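Local coordinates for CalsepRRP (Calystegia sepium, PDB 1JY5), which belongs to the RNase T2 family but probably lacks its ribonuclease activity, because the active-site motif is altered, at residues G39-P47 and S76-C84; G60-I68 and G114-T122. All blocks are in the same frame, centred on the assembly; numbering follows the deposited sequence.

Interaction 1 of 2, residues G39-P47 and S76-C84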
loop_
_atom_site.group_PDB
_atom_site.type_symbol
_atom_site.label_atom_id
_atom_site.label_comp_id
_atom_site.label_asym_id
_atom_site.label_seq_id
_atom_site.Cartn_x
_atom_site.Cartn_y
_atom_site.Cartn_z
ATOM N N GLY A 39 2.036 -4.283 11.428
ATOM C CA GLY A 39 1.522 -2.975 11.057
ATOM C C GLY A 39 1.380 -2.830 9.557
ATOM O O GLY A 39 1.536 -3.800 8.817
ATOM N N PHE A 40 1.083 -1.618 9.097
ATOM C CA PHE A 40 0.925 -1.388 7.663
ATOM C C PHE A 40 2.244 -1.172 6.941
ATOM O O PHE A 40 3.115 -0.461 7.434
ATOM C CB PHE A 40 0.045 -0.157 7.392
ATOM C CG PHE A 40 -1.416 -0.384 7.624
ATOM C CD1 PHE A 40 -2.044 0.134 8.753
ATOM C CD2 PHE A 40 -2.167 -1.119 6.714
ATOM C CE1 PHE A 40 -3.403 -0.076 8.974
ATOM C CE2 PHE A 40 -3.527 -1.337 6.924
ATOM C CZ PHE A 40 -4.146 -0.812 8.058
ATOM N N THR A 41 2.388 -1.804 5.780
ATOM C CA THR A 41 3.565 -1.614 4.940
ATOM C C THR A 41 3.018 -1.235 3.568
ATOM O O THR A 41 1.824 -1.384 3.299
ATOM C CB THR A 41 4.460 -2.887 4.799
ATOM O OG1 THR A 41 3.682 -3.977 4.292
ATOM C CG2 THR A 41 5.083 -3.259 6.136
ATOM N N ILE A 42 3.888 -0.746 2.697
ATOM C CA ILE A 42 3.449 -0.322 1.374
ATOM C C ILE A 42 3.114 -1.448 0.407
ATOM O O ILE A 42 3.901 -2.369 0.197
ATOM C CB ILE A 42 4.513 0.578 0.696
ATOM C CG1 ILE A 42 4.810 1.792 1.588
ATOM C CG2 ILE A 42 3.994 1.058 -0.660
ATOM C CD1 ILE A 42 6.019 2.602 1.145
ATOM N N LYS A 43 1.918 -1.374 -0.158
ATOM C CA LYS A 43 1.506 -2.326 -1.172
ATOM C C LYS A 43 1.938 -1.631 -2.469
ATOM O O LYS A 43 2.645 -2.212 -3.303
ATOM C CB LYS A 43 -0.008 -2.522 -1.148
ATOM C CG LYS A 43 -0.545 -3.323 -2.316
ATOM C CD LYS A 43 0.067 -4.707 -2.377
ATOM C CE LYS A 43 -0.459 -5.440 -3.591
ATOM N NZ LYS A 43 0.129 -6.795 -3.732
ATOM N N GLY A 44 1.517 -0.375 -2.624
ATOM C CA GLY A 44 1.898 0.390 -3.802
ATOM C C GLY A 44 1.359 1.810 -3.861
ATOM O O GLY A 44 0.590 2.220 -2.999
ATOM N N LEU A 45 1.798 2.570 -4.866
ATOM C CA LEU A 45 1.318 3.935 -5.090
ATOM C C LEU A 45 0.772 3.800 -6.498
ATOM O O LEU A 45 1.528 3.606 -7.450
ATOM C CB LEU A 45 2.457 4.965 -5.065
ATOM C CG LEU A 45 2.022 6.412 -5.385
ATOM C CD1 LEU A 45 1.005 6.906 -4.355
ATOM C CD2 LEU A 45 3.245 7.326 -5.383
ATOM N N TRP A 46 -0.542 3.884 -6.634
ATOM C CA TRP A 46 -1.141 3.691 -7.939
ATOM C C TRP A 46 -1.731 4.900 -8.666
ATOM O O TRP A 46 -2.613 5.580 -8.139
ATOM C CB TRP A 46 -2.245 2.625 -7.842
ATOM C CG TRP A 46 -1.864 1.345 -7.130
ATOM C CD1 TRP A 46 -0.645 0.729 -7.133
ATOM C CD2 TRP A 46 -2.741 0.496 -6.372
ATOM N NE1 TRP A 46 -0.710 -0.454 -6.426
ATOM C CE2 TRP A 46 -1.983 -0.619 -5.948
ATOM C CE3 TRP A 46 -4.095 0.570 -6.010
ATOM C CZ2 TRP A 46 -2.530 -1.654 -5.182
ATOM C CZ3 TRP A 46 -4.642 -0.469 -5.243
ATOM C CH2 TRP A 46 -3.854 -1.562 -4.841
ATOM N N PRO A 47 -1.223 5.203 -9.877
ATOM C CA PRO A 47 -1.794 6.337 -10.612
ATOM C C PRO A 47 -3.141 5.747 -11.044
ATOM O O PRO A 47 -3.178 4.663 -11.635
ATOM C CB PRO A 47 -0.843 6.505 -11.798
ATOM C CG PRO A 47 0.476 6.037 -11.244
ATOM C CD PRO A 47 0.058 4.787 -10.475
ATOM N N SER A 76 13.098 -2.355 1.839
ATOM C CA SER A 76 13.147 -3.711 2.356
ATOM C C SER A 76 12.314 -3.822 3.622
ATOM O O SER A 76 11.710 -4.858 3.896
ATOM C CB SER A 76 14.587 -4.115 2.665
ATOM O OG SER A 76 14.617 -5.377 3.311
ATOM N N LYS A 77 12.267 -2.743 4.390
ATOM C CA LYS A 77 11.523 -2.757 5.634
ATOM C C LYS A 77 10.086 -2.271 5.536
ATOM O O LYS A 77 9.193 -2.827 6.178
ATOM C CB LYS A 77 12.273 -1.933 6.686
ATOM C CG LYS A 77 11.628 -1.929 8.062
ATOM C CD LYS A 77 12.508 -1.186 9.058
ATOM C CE LYS A 77 11.823 -1.037 10.403
ATOM N NZ LYS A 77 11.518 -2.359 11.021
ATOM N N TYR A 78 9.849 -1.246 4.726
ATOM C CA TYR A 78 8.506 -0.685 4.621
ATOM C C TYR A 78 7.725 -1.032 3.363
ATOM O O TYR A 78 6.536 -0.731 3.262
ATOM C CB TYR A 78 8.597 0.827 4.802
ATOM C CG TYR A 78 9.274 1.185 6.106
ATOM C CD1 TYR A 78 10.578 1.669 6.131
ATOM C CD2 TYR A 78 8.617 1.001 7.319
ATOM C CE1 TYR A 78 11.215 1.962 7.338
ATOM C CE2 TYR A 78 9.238 1.289 8.529
ATOM C CZ TYR A 78 10.537 1.770 8.530
ATOM O OH TYR A 78 11.145 2.065 9.729
ATOM N N TRP A 79 8.397 -1.666 2.409
ATOM C CA TRP A 79 7.754 -2.091 1.170
ATOM C C TRP A 79 8.148 -3.549 0.894
ATOM O O TRP A 79 8.550 -3.893 -0.214
ATOM C CB TRP A 79 8.204 -1.210 0.001
ATOM C CG TRP A 79 7.280 -1.257 -1.186
ATOM C CD1 TRP A 79 6.583 -2.335 -1.642
ATOM C CD2 TRP A 79 6.967 -0.176 -2.071
ATOM N NE1 TRP A 79 5.850 -1.995 -2.754
ATOM C CE2 TRP A 79 6.068 -0.675 -3.040
ATOM C CE3 TRP A 79 7.358 1.166 -2.137
ATOM C CZ2 TRP A 79 5.555 0.123 -4.071
ATOM C CZ3 TRP A 79 6.849 1.959 -3.160
ATOM C CH2 TRP A 79 5.954 1.433 -4.113
ATOM N N PRO A 80 8.040 -4.427 1.903
ATOM C CA PRO A 80 8.408 -5.834 1.695
ATOM C C PRO A 80 7.359 -6.654 0.950
ATOM O O PRO A 80 6.231 -6.214 0.745
ATOM C CB PRO A 80 8.582 -6.373 3.118
ATOM C CG PRO A 80 8.653 -5.148 3.989
ATOM C CD PRO A 80 7.728 -4.183 3.321
ATOM N N SER A 81 7.754 -7.863 0.569
ATOM C CA SER A 81 6.874 -8.805 -0.100
ATOM C C SER A 81 6.501 -9.835 0.974
ATOM O O SER A 81 7.299 -10.099 1.878
ATOM C CB SER A 81 7.620 -9.490 -1.247
ATOM O OG SER A 81 6.788 -10.416 -1.917
ATOM N N TYR A 82 5.297 -10.401 0.898
ATOM C CA TYR A 82 4.871 -11.401 1.882
ATOM C C TYR A 82 4.605 -12.764 1.243
ATOM O O TYR A 82 3.662 -13.463 1.620
ATOM C CB TYR A 82 3.605 -10.943 2.624
ATOM C CG TYR A 82 3.783 -9.689 3.447
ATOM C CD1 TYR A 82 3.480 -8.438 2.917
ATOM C CD2 TYR A 82 4.301 -9.750 4.742
ATOM C CE1 TYR A 82 3.687 -7.275 3.649
ATOM C CE2 TYR A 82 4.517 -8.589 5.486
ATOM C CZ TYR A 82 4.208 -7.352 4.928
ATOM O OH TYR A 82 4.438 -6.197 5.644
ATOM N N SER A 83 5.449 -13.139 0.285
ATOM C CA SER A 83 5.306 -14.411 -0.416
ATOM C C SER A 83 6.626 -14.762 -1.103
ATOM O O SER A 83 7.470 -13.888 -1.312
ATOM C CB SER A 83 4.189 -14.300 -1.457
ATOM O OG SER A 83 3.840 -15.571 -1.981
ATOM N N CYS A 84 6.805 -16.037 -1.448
ATOM C CA CYS A 84 8.028 -16.482 -2.112
ATOM C C CYS A 84 7.871 -16.692 -3.614
ATOM O O CYS A 84 8.812 -16.470 -4.378
ATOM C CB CYS A 84 8.557 -17.765 -1.454
ATOM S SG CYS A 84 8.994 -17.482 0.286
HETATM O O HOH W 1 4.578 -4.308 1.840
HETATM O O HOH W 2 3.987 -4.424 -3.320
#

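Interaction 2 of 2, residues G60-I68 and G114-T122. Unlike the reference sequence in segment 60-68: Gln65 (reference Glu).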
loop_
_atom_site.group_PDB
_atom_site.type_symbol
_atom_site.label_atom_id
_atom_site.label_comp_id
_atom_site.label_asym_id
_atom_site.label_seq_id
_atom_site.Cartn_x
_atom_site.Cartn_y
_atom_site.Cartn_z
ATOM N N GLY A 60 8.333 3.772 -20.124
ATOM C CA GLY A 60 9.222 4.267 -19.094
ATOM C C GLY A 60 10.430 3.371 -19.006
ATOM O O GLY A 60 10.423 2.267 -19.547
ATOM N N ALA A 61 11.471 3.843 -18.335
ATOM C CA ALA A 61 12.687 3.060 -18.194
ATOM C C ALA A 61 12.377 1.765 -17.455
ATOM O O ALA A 61 11.490 1.721 -16.603
ATOM C CB ALA A 61 13.745 3.868 -17.428
ATOM N N LYS A 62 13.104 0.706 -17.785
ATOM C CA LYS A 62 12.893 -0.574 -17.124
ATOM C C LYS A 62 13.360 -0.472 -15.672
ATOM O O LYS A 62 14.161 0.400 -15.327
ATOM C CB LYS A 62 13.669 -1.677 -17.854
ATOM C CG LYS A 62 15.162 -1.423 -17.925
ATOM C CD LYS A 62 15.841 -2.255 -19.008
ATOM C CE LYS A 62 17.340 -1.959 -19.065
ATOM N NZ LYS A 62 17.635 -0.497 -19.179
ATOM N N TYR A 63 12.855 -1.362 -14.825
ATOM C CA TYR A 63 13.233 -1.368 -13.417
ATOM C C TYR A 63 14.748 -1.435 -13.285
ATOM O O TYR A 63 15.380 -2.318 -13.860
ATOM C CB TYR A 63 12.635 -2.578 -12.706
ATOM C CG TYR A 63 13.031 -2.643 -11.252
ATOM C CD1 TYR A 63 12.625 -1.645 -10.364
ATOM C CD2 TYR A 63 13.822 -3.690 -10.761
ATOM C CE1 TYR A 63 12.989 -1.683 -9.025
ATOM C CE2 TYR A 63 14.196 -3.741 -9.414
ATOM C CZ TYR A 63 13.771 -2.731 -8.554
ATOM O OH TYR A 63 14.108 -2.765 -7.220
ATOM N N ASP A 64 15.330 -0.514 -12.525
ATOM C CA ASP A 64 16.780 -0.492 -12.335
ATOM C C ASP A 64 17.114 -0.307 -10.857
ATOM O O ASP A 64 17.130 0.817 -10.351
ATOM C CB ASP A 64 17.398 0.636 -13.169
ATOM C CG ASP A 64 18.900 0.771 -12.962
ATOM O OD1 ASP A 64 19.475 1.749 -13.479
ATOM O OD2 ASP A 64 19.505 -0.094 -12.295
ATOM N N GLN A 65 17.381 -1.414 -10.168
ATOM C CA GLN A 65 17.705 -1.366 -8.745
ATOM C C GLN A 65 18.795 -0.358 -8.404
ATOM O O GLN A 65 18.841 0.153 -7.283
ATOM C CB GLN A 65 18.105 -2.760 -8.234
ATOM C CG GLN A 65 19.324 -3.384 -8.910
ATOM C CD GLN A 65 20.649 -2.946 -8.292
ATOM O OE1 GLN A 65 20.689 -2.420 -7.177
ATOM N NE2 GLN A 65 21.744 -3.179 -9.013
ATOM N N ASN A 66 19.674 -0.061 -9.356
ATOM C CA ASN A 66 20.745 0.903 -9.092
ATOM C C ASN A 66 20.171 2.277 -8.788
ATOM O O ASN A 66 20.690 3.006 -7.945
ATOM C CB ASN A 66 21.679 1.011 -10.292
ATOM C CG ASN A 66 22.541 -0.214 -10.456
ATOM O OD1 ASN A 66 23.460 -0.449 -9.669
ATOM N ND2 ASN A 66 22.244 -1.015 -11.470
ATOM N N GLU A 67 19.092 2.612 -9.486
ATOM C CA GLU A 67 18.421 3.898 -9.334
ATOM C C GLU A 67 17.874 4.140 -7.936
ATOM O O GLU A 67 17.764 5.286 -7.490
ATOM C CB GLU A 67 17.263 3.987 -10.322
ATOM C CG GLU A 67 17.660 3.842 -11.768
ATOM C CD GLU A 67 18.144 5.136 -12.353
ATOM O OE1 GLU A 67 19.191 5.642 -11.894
ATOM O OE2 GLU A 67 17.469 5.658 -13.267
ATOM N N ILE A 68 17.512 3.063 -7.250
ATOM C CA ILE A 68 16.945 3.190 -5.920
ATOM C C ILE A 68 17.789 2.545 -4.828
ATOM O O ILE A 68 17.284 2.268 -3.739
ATOM C CB ILE A 68 15.512 2.585 -5.876
ATOM C CG1 ILE A 68 15.543 1.117 -6.327
ATOM C CG2 ILE A 68 14.576 3.406 -6.752
ATOM C CD1 ILE A 68 14.195 0.417 -6.278
ATOM N N GLY A 114 8.887 11.823 -12.415
ATOM C CA GLY A 114 9.672 11.570 -13.612
ATOM C C GLY A 114 10.554 10.353 -13.761
ATOM O O GLY A 114 10.977 10.039 -14.876
ATOM N N ASN A 115 10.847 9.665 -12.667
ATOM C CA ASN A 115 11.697 8.482 -12.743
ATOM C C ASN A 115 11.436 7.567 -11.555
ATOM O O ASN A 115 10.679 7.917 -10.654
ATOM C CB ASN A 115 13.178 8.890 -12.800
ATOM C CG ASN A 115 13.610 9.703 -11.593
ATOM O OD1 ASN A 115 13.341 9.327 -10.453
ATOM N ND2 ASN A 115 14.301 10.817 -11.839
ATOM N N GLN A 116 12.050 6.391 -11.581
ATOM C CA GLN A 116 11.903 5.381 -10.536
ATOM C C GLN A 116 12.205 5.854 -9.140
ATOM O O GLN A 116 11.480 5.530 -8.199
ATOM C CB GLN A 116 12.831 4.216 -10.809
ATOM C CG GLN A 116 12.567 3.526 -12.080
ATOM C CD GLN A 116 13.649 2.532 -12.387
ATOM O OE1 GLN A 116 13.961 1.663 -11.572
ATOM N NE2 GLN A 116 14.231 2.651 -13.567
ATOM N N TYR A 117 13.307 6.582 -8.995
ATOM C CA TYR A 117 13.696 7.074 -7.689
ATOM C C TYR A 117 12.623 7.987 -7.135
ATOM O O TYR A 117 12.256 7.884 -5.963
ATOM C CB TYR A 117 15.011 7.848 -7.740
ATOM C CG TYR A 117 15.414 8.334 -6.369
ATOM C CD1 TYR A 117 16.084 7.488 -5.480
ATOM C CD2 TYR A 117 15.032 9.600 -5.914
ATOM C CE1 TYR A 117 16.357 7.888 -4.170
ATOM C CE2 TYR A 117 15.299 10.008 -4.601
ATOM C CZ TYR A 117 15.960 9.141 -3.736
ATOM O OH TYR A 117 16.210 9.509 -2.429
ATOM N N GLU A 118 12.127 8.895 -7.969
ATOM C CA GLU A 118 11.094 9.814 -7.509
ATOM C C GLU A 118 9.834 9.033 -7.167
ATOM O O GLU A 118 9.152 9.342 -6.189
ATOM C CB GLU A 118 10.808 10.884 -8.572
ATOM C CG GLU A 118 12.066 11.662 -8.968
ATOM C CD GLU A 118 11.796 12.898 -9.813
ATOM O OE1 GLU A 118 10.695 13.018 -10.381
ATOM O OE2 GLU A 118 12.704 13.746 -9.915
ATOM N N TYR A 119 9.531 8.008 -7.957
ATOM C CA TYR A 119 8.341 7.209 -7.680
ATOM C C TYR A 119 8.420 6.537 -6.302
ATOM O O TYR A 119 7.537 6.726 -5.461
ATOM C CB TYR A 119 8.142 6.139 -8.758
ATOM C CG TYR A 119 7.041 5.149 -8.417
ATOM C CD1 TYR A 119 5.693 5.519 -8.477
ATOM C CD2 TYR A 119 7.353 3.856 -8.005
ATOM C CE1 TYR A 119 4.682 4.617 -8.133
ATOM C CE2 TYR A 119 6.358 2.948 -7.656
ATOM C CZ TYR A 119 5.025 3.336 -7.723
ATOM O OH TYR A 119 4.044 2.442 -7.375
ATOM N N PHE A 120 9.480 5.763 -6.067
ATOM C CA PHE A 120 9.627 5.057 -4.796
ATOM C C PHE A 120 9.848 5.956 -3.570
ATOM O O PHE A 120 9.276 5.705 -2.502
ATOM C CB PHE A 120 10.747 4.007 -4.891
ATOM C CG PHE A 120 10.390 2.813 -5.743
ATOM C CD1 PHE A 120 10.827 2.717 -7.063
ATOM C CD2 PHE A 120 9.580 1.799 -5.235
ATOM C CE1 PHE A 120 10.456 1.631 -7.866
ATOM C CE2 PHE A 120 9.204 0.710 -6.030
ATOM C CZ PHE A 120 9.644 0.627 -7.349
ATOM N N SER A 121 10.673 6.990 -3.717
ATOM C CA SER A 121 10.942 7.910 -2.611
ATOM C C SER A 121 9.700 8.721 -2.244
ATOM O O SER A 121 9.447 9.001 -1.066
ATOM C CB SER A 121 12.097 8.861 -2.957
ATOM O OG SER A 121 11.812 9.637 -4.102
ATOM N N THR A 122 8.915 9.094 -3.247
ATOM C CA THR A 122 7.711 9.863 -2.975
ATOM C C THR A 122 6.693 8.986 -2.248
ATOM O O THR A 122 5.989 9.455 -1.353
ATOM C CB THR A 122 7.125 10.439 -4.278
ATOM O OG1 THR A 122 8.067 11.368 -4.837
ATOM C CG2 THR A 122 5.816 11.169 -4.005
#

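Interaction 1 of 2, residues G39-P47 and S76-C84
Thr41, Ile42 and Lys43 lie in the segment that corresponds to the first active-site motif of the RNase T2 family, on strand 40-48, and meet the turn that follows helix 72-78. Lys43 takes the place where active members usually carry a histidine. Ile42 N gives a nearly straight hydrogen bond to Tyr78 O (2.7 Å, 172° at the hydrogen). Ile42 CG2 lies over the six-membered ring of Trp79, 3.5 Å from the ring centroid and 11° off the normal, a CH-pi contact. With chi1 at -57°, CG1 lies beside the backbone N and CG2 is anti to it, which puts this methyl over the indole. Ile42 O sits over the same ring system, 3.3 Å from Trp79 CD1. At the indole edge a water accepts from Trp79 NE1 and donates to Lys43 O (2.6 Å). Gly44 CA packs near Trp79 CZ2. A classic beta bulge sets Lys43 and Gly44 together opposite Ala11 of strand 7-14.

Thr41 OG1 and Tyr82 OH are hydrogen-bonded at 2.7 Å, and OG1 comes in at the tyrosine edge, near the ring plane. A second water touches Thr41 OG1 (2.6 Å), and Ile42 O and Pro80 O are within its bonding distance. Pro80 CD lies against Thr41 CB. Trp79 is also packed by helices 97-106 and 116-129. The backbone next to position 43 is thus held by one direct backbone bond, by two waters and by an aromatic face, although the Lys43 side chain probably cannot do the work of the usual histidine.

Interaction 2 of 2, residues G60-I68 and G114-T122
Gln116, in the first turn of helix 116-129, reaches across to the backbone of loop 60-68. Its OE1 accepts from Asp64 N at 2.7 Å (166° at the hydrogen), with the donor tilted 17° from the carbonyl plane. Gln116 NE2 lies 2.9 Å from Lys62 O. The chain runs extended beyond CG, which carries the amide to the loop. Tyr63 crosses this side chain at about a right angle, its ring turned 37° from the amide plane. Gln116 is buried, and its OE1 is satisfied by Asp64 N.

The tight part joins this amide grip to an apolar patch. Ile68 CG2 meets Phe120 CD1 at 3.8 Å and also packs on Tyr117 CA. Ile68 CD1 sits over one face of the Phe120 ring, offset toward the rim, while Tyr119 CD2 lies over the opposite face. Phe120 CE1 lies at the edge of the Tyr63 ring, 4.3 Å from Tyr63 CE1, a looser contact. Leu75 of helix 72-78 packs on both Ile68 and Phe120, and Trp102 of helix 97-106 on Tyr63 and Gln116.

The solvent side is looser. Glu67 lays its CG near Gln116 NE2 (4.1 Å), its carboxylate plane steeply turned from the amide. Ala61 CB approaches the same nitrogen at a similar distance. Glu67 O lies at the edge of the Tyr117 ring, 3.4 Å from CD1.

Each segment is also braced by its own side-chain bonds. Asp64 OD2 accepts from Asn66 N, an Asx turn, and again from Asn66 ND2. Asn115 is the N-cap, its OD1 accepting from Glu118 N at 2.8 Å. A loop is thereby docked by one glutamine and a small apolar patch onto the first two turns of an N-capped helix.

How the interactions relate
From the N terminus the segments come in the order 39-47, 60-68, 76-84 and 114-122. Interaction 1 closes the connection from strand 40-48 to the end of helix 72-78. Interaction 2 starts inside that loop and closes a longer one onto helix 116-129, so the two cross rather than nest. Their centres are 16 Å apart, yet they touch. Tyr119 OH is probably hydrogen-bonded to Leu45 O, and Trp79 packs against Phe120 and Tyr119. Together they tie the central antiparallel sheet, through strand 40-48, to helices 72-78 and 116-129 and to the loop between strand 40-48 and helix 72-78. The disulfide Cys26-Cys84 holds the end of segment 76-84.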